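Local coordinates for aminotransferase, class III (Deinococcus radiodurans, PDB 3I4J), which probably transfers amino groups between substrates as a class-III aminotransferase that uses pyridoxal phosphate as its cofactor, at residues R30-S35 with D415-L420; G241-L246 with D317-A322; K323-Q328 with L407-A412. The protein carries 1 engineered substitution. All blocks are in the same frame, centred on the assembly; numbering follows the deposited sequence.

Contact 1: R30-S35 with D415-L420. Engineered in segment 415-420: Gly416 (natural residue Glu).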
loop_
_atom_site.group_PDB
_atom_site.type_symbol
_atom_site.label_atom_id
_atom_site.label_comp_id
_atom_site.label_asym_id
_atom_site.label_seq_id
_atom_site.Cartn_x
_atom_site.Cartn_y
_atom_site.Cartn_z
ATOM N N ARG C 30 -26.861 8.716 -10.538
ATOM C CA ARG C 30 -26.325 9.284 -9.310
ATOM C C ARG C 30 -26.546 8.304 -8.164
ATOM O O ARG C 30 -27.588 7.651 -8.085
ATOM C CB ARG C 30 -26.996 10.615 -8.976
ATOM C CG ARG C 30 -26.255 11.392 -7.904
ATOM C CD ARG C 30 -26.978 12.657 -7.484
ATOM N NE ARG C 30 -28.202 12.367 -6.748
ATOM C CZ ARG C 30 -28.852 13.260 -6.011
ATOM N NH1 ARG C 30 -28.392 14.498 -5.917
ATOM N NH2 ARG C 30 -29.954 12.914 -5.356
ATOM N N TYR C 31 -25.556 8.210 -7.282
ATOM C CA TYR C 31 -25.614 7.307 -6.140
ATOM C C TYR C 31 -25.272 8.043 -4.849
ATOM O O TYR C 31 -24.412 8.923 -4.832
ATOM C CB TYR C 31 -24.590 6.183 -6.297
ATOM C CG TYR C 31 -24.636 5.416 -7.594
ATOM C CD1 TYR C 31 -25.252 4.170 -7.664
ATOM C CD2 TYR C 31 -24.003 5.906 -8.740
ATOM C CE1 TYR C 31 -25.233 3.419 -8.835
ATOM C CE2 TYR C 31 -23.979 5.159 -9.922
ATOM C CZ TYR C 31 -24.592 3.919 -9.959
ATOM O OH TYR C 31 -24.549 3.158 -11.102
ATOM N N LEU C 32 -25.946 7.677 -3.766
ATOM C CA LEU C 32 -25.652 8.259 -2.466
ATOM C C LEU C 32 -24.669 7.241 -1.886
ATOM O O LEU C 32 -24.977 6.053 -1.812
ATOM C CB LEU C 32 -26.919 8.348 -1.607
ATOM C CG LEU C 32 -26.860 9.230 -0.349
ATOM C CD1 LEU C 32 -28.276 9.474 0.163
ATOM C CD2 LEU C 32 -26.004 8.575 0.727
ATOM N N ASP C 33 -23.479 7.703 -1.514
ATOM C CA ASP C 33 -22.441 6.832 -0.972
ATOM C C ASP C 33 -22.720 6.515 0.493
ATOM O O ASP C 33 -22.078 7.064 1.393
ATOM C CB ASP C 33 -21.080 7.517 -1.102
ATOM C CG ASP C 33 -19.934 6.535 -1.097
ATOM O OD1 ASP C 33 -20.155 5.353 -0.748
ATOM O OD2 ASP C 33 -18.810 6.945 -1.439
ATOM N N GLY C 34 -23.675 5.620 0.715
ATOM C CA GLY C 34 -24.075 5.247 2.064
ATOM C C GLY C 34 -23.023 4.592 2.938
ATOM O O GLY C 34 -23.179 4.549 4.156
ATOM N N SER C 35 -21.957 4.077 2.333
ATOM C CA SER C 35 -20.892 3.432 3.093
ATOM C C SER C 35 -19.538 4.101 2.855
ATOM O O SER C 35 -18.495 3.522 3.170
ATOM C CB SER C 35 -20.802 1.954 2.717
ATOM O OG SER C 35 -20.537 1.813 1.333
ATOM N N ASP C 415 -31.885 11.489 5.706
ATOM C CA ASP C 415 -33.254 11.052 5.455
ATOM C C ASP C 415 -33.366 10.435 4.063
ATOM O O ASP C 415 -34.105 9.472 3.863
ATOM C CB ASP C 415 -34.240 12.218 5.595
ATOM C CG ASP C 415 -34.440 12.637 7.038
ATOM O OD1 ASP C 415 -34.470 11.749 7.917
ATOM O OD2 ASP C 415 -34.580 13.849 7.297
ATOM N N GLY C 416 -32.625 10.986 3.105
ATOM C CA GLY C 416 -32.652 10.448 1.754
ATOM C C GLY C 416 -32.077 9.044 1.725
ATOM O O GLY C 416 -32.581 8.156 1.034
ATOM N N LEU C 417 -31.006 8.842 2.481
ATOM C CA LEU C 417 -30.366 7.534 2.564
ATOM C C LEU C 417 -31.380 6.533 3.118
ATOM O O LEU C 417 -31.536 5.433 2.591
ATOM C CB LEU C 417 -29.136 7.619 3.475
ATOM C CG LEU C 417 -28.272 6.378 3.713
ATOM C CD1 LEU C 417 -26.938 6.811 4.316
ATOM C CD2 LEU C 417 -28.986 5.404 4.635
ATOM N N LEU C 418 -32.074 6.932 4.180
ATOM C CA LEU C 418 -33.081 6.076 4.804
ATOM C C LEU C 418 -34.210 5.728 3.830
ATOM O O LEU C 418 -34.686 4.594 3.804
ATOM C CB LEU C 418 -33.649 6.761 6.055
ATOM C CG LEU C 418 -32.681 6.884 7.240
ATOM C CD1 LEU C 418 -33.209 7.889 8.241
ATOM C CD2 LEU C 418 -32.493 5.524 7.901
ATOM N N ALA C 419 -34.626 6.699 3.022
ATOM C CA ALA C 419 -35.692 6.473 2.049
ATOM C C ALA C 419 -35.249 5.456 1.004
ATOM O O ALA C 419 -36.016 4.574 0.612
ATOM C CB ALA C 419 -36.072 7.786 1.375
ATOM N N LEU C 420 -34.004 5.578 0.556
ATOM C CA LEU C 420 -33.468 4.655 -0.438
ATOM C C LEU C 420 -33.367 3.248 0.143
ATOM O O LEU C 420 -33.677 2.261 -0.526
ATOM C CB LEU C 420 -32.088 5.127 -0.903
ATOM C CG LEU C 420 -32.054 6.492 -1.603
ATOM C CD1 LEU C 420 -30.612 6.879 -1.884
ATOM C CD2 LEU C 420 -32.867 6.445 -2.898
#
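Leu32 of strand 30-32 meets Leu417 on helix 411-428 where the two backbones run across one another: the short axes make an angle of 104° and pass 10.1 Å apart. The chain draws nearest at Gly34, which closes an inverse gamma turn centred on Asp33 and has its CA 6.7 Å from the CA of Leu417. No hydrogen bond spans the gap, so the contact is wholly apolar, and leucines suit it because each offers two methyls that can touch different partners. Leu32 holds CG anti to its backbone N (chi1 -166°), which carries CD1 onto the helix backbone, 3.6 Å from Leu417 N. The same methyl lies 3.9 Å from Leu417 CB, and the two leucine side chains cross at about a right angle. Leu420, one turn further along, brings CD1 to 4.0 Å from Leu32 CB. On its other methyl, Leu32 CD2 faces Leu417 CD1; Gly34 meets that leucine methyl with its CA alone, 4.0 Å from Leu417 CD1. Gly416, an engineered residue, adds backbone alone. Leu32 also touches Phe22 on strand 22-25 and pairs through its backbone with Gly383 and Ile385, while Leu417 packs against Leu329 of helix 318-339, so helix 411-428 lies between strand 30-32 and helix 318-339.

Contact 2: G241-L246 with D317-A322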
loop_
_atom_site.group_PDB
_atom_site.type_symbol
_atom_site.label_atom_id
_atom_site.label_comp_id
_atom_site.label_asym_id
_atom_site.label_seq_id
_atom_site.Cartn_x
_atom_site.Cartn_y
_atom_site.Cartn_z
ATOM N N GLY C 241 -17.959 9.176 16.211
ATOM C CA GLY C 241 -18.299 10.305 17.064
ATOM C C GLY C 241 -17.254 10.684 18.097
ATOM O O GLY C 241 -17.560 11.373 19.075
ATOM N N SER C 242 -16.020 10.243 17.873
ATOM C CA SER C 242 -14.898 10.519 18.770
ATOM C C SER C 242 -13.617 10.444 17.930
ATOM O O SER C 242 -13.569 9.701 16.947
ATOM C CB SER C 242 -14.868 9.464 19.886
ATOM O OG SER C 242 -13.741 9.613 20.734
ATOM N N PRO C 243 -12.572 11.219 18.286
ATOM C CA PRO C 243 -11.331 11.161 17.497
ATOM C C PRO C 243 -10.932 9.702 17.280
ATOM O O PRO C 243 -10.626 9.292 16.163
ATOM C CB PRO C 243 -10.341 11.932 18.358
ATOM C CG PRO C 243 -11.227 12.999 18.965
ATOM C CD PRO C 243 -12.453 12.204 19.380
ATOM N N LEU C 244 -10.919 8.936 18.368
ATOM C CA LEU C 244 -10.648 7.502 18.312
ATOM C C LEU C 244 -11.839 6.897 19.049
ATOM O O LEU C 244 -12.242 7.399 20.101
ATOM C CB LEU C 244 -9.339 7.139 19.023
ATOM C CG LEU C 244 -8.038 7.569 18.336
ATOM C CD1 LEU C 244 -6.856 7.242 19.231
ATOM C CD2 LEU C 244 -7.904 6.859 16.990
ATOM N N ALA C 245 -12.419 5.837 18.494
ATOM C CA ALA C 245 -13.587 5.206 19.107
ATOM C C ALA C 245 -13.326 4.691 20.513
ATOM O O ALA C 245 -14.221 4.710 21.364
ATOM C CB ALA C 245 -14.086 4.059 18.223
ATOM N N LEU C 246 -12.105 4.230 20.761
ATOM C CA LEU C 246 -11.746 3.687 22.071
ATOM C C LEU C 246 -11.986 4.683 23.200
ATOM O O LEU C 246 -12.362 4.296 24.310
ATOM C CB LEU C 246 -10.276 3.256 22.083
ATOM C CG LEU C 246 -9.795 2.511 23.335
ATOM C CD1 LEU C 246 -10.587 1.217 23.482
ATOM C CD2 LEU C 246 -8.300 2.210 23.237
ATOM N N ASP C 317 -15.652 20.214 12.543
ATOM C CA ASP C 317 -16.046 19.402 13.696
ATOM C C ASP C 317 -16.853 18.201 13.220
ATOM O O ASP C 317 -17.988 17.974 13.644
ATOM C CB ASP C 317 -16.867 20.228 14.697
ATOM C CG ASP C 317 -17.215 19.444 15.957
ATOM O OD1 ASP C 317 -16.454 18.517 16.313
ATOM O OD2 ASP C 317 -18.240 19.764 16.607
ATOM N N LEU C 318 -16.254 17.431 12.322
ATOM C CA LEU C 318 -16.922 16.264 11.782
ATOM C C LEU C 318 -17.082 15.173 12.836
ATOM O O LEU C 318 -17.907 14.279 12.684
ATOM C CB LEU C 318 -16.162 15.745 10.551
ATOM C CG LEU C 318 -16.150 16.717 9.361
ATOM C CD1 LEU C 318 -15.485 16.060 8.170
ATOM C CD2 LEU C 318 -17.575 17.122 8.997
ATOM N N THR C 319 -16.303 15.251 13.909
ATOM C CA THR C 319 -16.419 14.271 14.983
ATOM C C THR C 319 -17.765 14.530 15.666
ATOM O O THR C 319 -18.515 13.600 15.983
ATOM C CB THR C 319 -15.284 14.429 16.011
ATOM O OG1 THR C 319 -14.021 14.151 15.383
ATOM C CG2 THR C 319 -15.484 13.477 17.176
ATOM N N GLY C 320 -18.067 15.810 15.871
ATOM C CA GLY C 320 -19.326 16.191 16.490
ATOM C C GLY C 320 -20.475 15.906 15.544
ATOM O O GLY C 320 -21.566 15.520 15.968
ATOM N N ALA C 321 -20.223 16.095 14.252
ATOM C CA ALA C 321 -21.221 15.854 13.223
ATOM C C ALA C 321 -21.580 14.376 13.191
ATOM O O ALA C 321 -22.744 14.021 13.033
ATOM C CB ALA C 321 -20.688 16.294 11.858
ATOM N N ALA C 322 -20.573 13.519 13.341
ATOM C CA ALA C 322 -20.790 12.079 13.329
ATOM C C ALA C 322 -21.722 11.668 14.465
ATOM O O ALA C 322 -22.525 10.746 14.319
ATOM C CB ALA C 322 -19.453 11.346 13.451
#
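Gly241 and Thr319 form the heart of a tight, largely buried packing contact between backbone and side chain, in which the loop joining strands 227-231 and 256-259 of the large mixed sheet lies against the first turn of helix 318-339. No conventional hydrogen bond crosses it. The segments come nearest at Gly241 and Ala322, whose CA atoms are 4.8 Å apart, a closeness suited to two residues with little or no side chain. Thr319 does most of the touching through its methyl: with CG2 anti to the backbone N, this group is directed at the loop, reaching 3.4 Å from Ser242 N, and it also meets Pro243 CD, 4.0 Å from Thr319 CG2. One turn on, Ala322 CB sits 3.8 Å from Gly241 N. Gly241 also offers a CA-H to Thr319 O, with CA and O 3.5 Å apart and an angle of 151° at the hydrogen; its positive phi of 77° is a conformation easily adopted without a side chain. The seven-stranded mixed sheet whose strands this loop joins is, as the family implies, that of the large domain of fold-type I pyridoxal-phosphate enzymes. The helix starts with Asp317 as N-cap, its OD1 accepting from Gly320 N at 3.2 Å from above the carboxylate plane. Asp317 has positive phi as well and closes the preceding helix, 300-315, in a Schellman motif, so one residue makes the sharp joint between two helices. In the loop, Ser242 OG donates to Leu244 O at 2.7 Å, pinning the bend around Pro243, whose closed ring suits such a turn. Beyond it, Glu232 accepts from the backbone N atoms of Ala245 and Leu246, while Phe84 of helix 72-84 touches both Pro243 and Thr319.

Contact 3: K323-Q328 with L407-A412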
loop_
_atom_site.group_PDB
_atom_site.type_symbol
_atom_site.label_atom_id
_atom_site.label_comp_id
_atom_site.label_asym_id
_atom_site.label_seq_id
_atom_site.Cartn_x
_atom_site.Cartn_y
_atom_site.Cartn_z
ATOM N N LYS C 323 -21.614 12.356 15.599
ATOM C CA LYS C 323 -22.463 12.059 16.748
ATOM C C LYS C 323 -23.921 12.380 16.435
ATOM O O LYS C 323 -24.810 11.549 16.629
ATOM C CB LYS C 323 -22.017 12.882 17.963
ATOM C CG LYS C 323 -20.602 12.594 18.433
ATOM C CD LYS C 323 -20.209 13.481 19.611
ATOM C CE LYS C 323 -21.057 13.189 20.840
ATOM N NZ LYS C 323 -20.899 11.777 21.306
ATOM N N GLU C 324 -24.153 13.592 15.942
ATOM C CA GLU C 324 -25.497 14.059 15.614
ATOM C C GLU C 324 -26.139 13.276 14.464
ATOM O O GLU C 324 -27.255 12.770 14.587
ATOM C CB GLU C 324 -25.444 15.551 15.269
ATOM C CG GLU C 324 -26.797 16.208 15.064
ATOM C CD GLU C 324 -26.685 17.710 14.878
ATOM O OE1 GLU C 324 -26.076 18.366 15.750
ATOM O OE2 GLU C 324 -27.206 18.237 13.869
ATOM N N ARG C 325 -25.430 13.176 13.347
ATOM C CA ARG C 325 -25.942 12.458 12.187
ATOM C C ARG C 325 -26.051 10.959 12.467
ATOM O O ARG C 325 -26.951 10.286 11.951
ATOM C CB ARG C 325 -25.031 12.714 10.984
ATOM C CG ARG C 325 -24.956 14.179 10.560
ATOM C CD ARG C 325 -26.200 14.607 9.789
ATOM N NE ARG C 325 -27.391 14.705 10.629
ATOM C CZ ARG C 325 -27.619 15.692 11.491
ATOM N NH1 ARG C 325 -26.736 16.671 11.629
ATOM N NH2 ARG C 325 -28.732 15.698 12.214
ATOM N N GLY C 326 -25.133 10.442 13.282
ATOM C CA GLY C 326 -25.155 9.030 13.631
ATOM C C GLY C 326 -26.401 8.704 14.434
ATOM O O GLY C 326 -27.044 7.675 14.219
ATOM N N ALA C 327 -26.745 9.590 15.365
ATOM C CA ALA C 327 -27.936 9.401 16.189
ATOM C C ALA C 327 -29.181 9.420 15.301
ATOM O O ALA C 327 -30.081 8.587 15.448
ATOM C CB ALA C 327 -28.022 10.506 17.248
ATOM N N GLN C 328 -29.222 10.367 14.372
ATOM C CA GLN C 328 -30.351 10.487 13.455
ATOM C C GLN C 328 -30.506 9.236 12.594
ATOM O O GLN C 328 -31.603 8.701 12.452
ATOM C CB GLN C 328 -30.172 11.705 12.540
ATOM C CG GLN C 328 -31.242 11.811 11.460
ATOM C CD GLN C 328 -30.944 12.883 10.433
ATOM O OE1 GLN C 328 -29.838 13.425 10.383
ATOM N NE2 GLN C 328 -31.927 13.184 9.594
ATOM N N LEU C 407 -18.878 11.708 7.073
ATOM C CA LEU C 407 -19.139 12.455 8.298
ATOM C C LEU C 407 -19.726 13.835 8.016
ATOM O O LEU C 407 -20.285 14.479 8.906
ATOM C CB LEU C 407 -17.840 12.589 9.100
ATOM C CG LEU C 407 -17.444 11.402 9.986
ATOM C CD1 LEU C 407 -17.725 10.094 9.283
ATOM C CD2 LEU C 407 -15.977 11.519 10.389
ATOM N N SER C 408 -19.593 14.272 6.769
ATOM C CA SER C 408 -20.097 15.567 6.321
ATOM C C SER C 408 -21.528 15.507 5.774
ATOM O O SER C 408 -22.061 16.511 5.300
ATOM C CB SER C 408 -19.159 16.114 5.243
ATOM O OG SER C 408 -18.867 15.096 4.298
ATOM N N ILE C 409 -22.151 14.335 5.835
ATOM C CA ILE C 409 -23.515 14.174 5.328
ATOM C C ILE C 409 -24.472 15.103 6.076
ATOM O O ILE C 409 -24.312 15.325 7.275
ATOM C CB ILE C 409 -23.983 12.709 5.474
ATOM C CG1 ILE C 409 -25.333 12.515 4.788
ATOM C CG2 ILE C 409 -24.060 12.328 6.953
ATOM C CD1 ILE C 409 -25.731 11.058 4.654
ATOM N N THR C 410 -25.455 15.653 5.367
ATOM C CA THR C 410 -26.423 16.561 5.991
ATOM C C THR C 410 -27.621 15.795 6.544
ATOM O O THR C 410 -27.824 14.625 6.218
ATOM C CB THR C 410 -26.953 17.611 4.984
ATOM O OG1 THR C 410 -27.727 16.956 3.973
ATOM C CG2 THR C 410 -25.799 18.352 4.324
ATOM N N ALA C 411 -28.413 16.456 7.386
ATOM C CA ALA C 411 -29.596 15.824 7.961
ATOM C C ALA C 411 -30.550 15.390 6.853
ATOM O O ALA C 411 -31.110 14.294 6.894
ATOM C CB ALA C 411 -30.298 16.791 8.911
ATOM N N ALA C 412 -30.731 16.250 5.855
ATOM C CA ALA C 412 -31.622 15.935 4.747
ATOM C C ALA C 412 -31.109 14.720 3.982
ATOM O O ALA C 412 -31.890 13.864 3.560
ATOM C CB ALA C 412 -31.746 17.135 3.812
#
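Gln328 OE1 is gripped by Arg325 NE at 2.8 Å, nearly in line with its C=O, and more weakly by Arg325 NH2, while NE2 of the same amide donates across the contact to Ala411 O at 3.0 Å, tilted from the carbonyl plane. The helix that Gln328 holds begins there, with Thr410 as its N-cap. Glu324 OE2 meets Arg325 NH1 at 2.8 Å in a salt bridge. Both acceptors lie at the edge of the guanidinium, in its plane, which fixes its rotation, while Ala411 CB sits over one face, 3.7 Å above the plane and offset toward the rim. The arginine gets there by bending at chi2 and chi3 (-77° and 71°), which folds Arg325 CD against Ile409 O, 3.2 Å away; a small alanine at 411 lets the flat group come down on it. A leucine in place of Arg325 would probably leave Glu324 without its charged mate and the Gln328 amide held from its NE2 side alone among the bonds described here. A salt-bridged arginine thus helps to set the amide that bonds the second helix, and its charge may polarise that amide.

In the fold
Helix 318-339 runs through contacts 2 and 3, and helix 411-428 through contacts 3 and 1, so contact 3 joins the other two. Its centre is about 11 Å from that of contact 2 and about 12 Å from that of contact 1, whereas contacts 1 and 2 are about 21 Å apart by centres and do not touch. At one junction Gly241 O lies 3.3 Å from Lys323 CG; at the other, Gln328 NE2 makes a weak bond to Asp415 OD1. Contacts 2 and 3 are nested within the loop that contact 1 closes. Together the three join the C-terminal part of the chain to the large sheet, which in this fold type probably bears the cofactor.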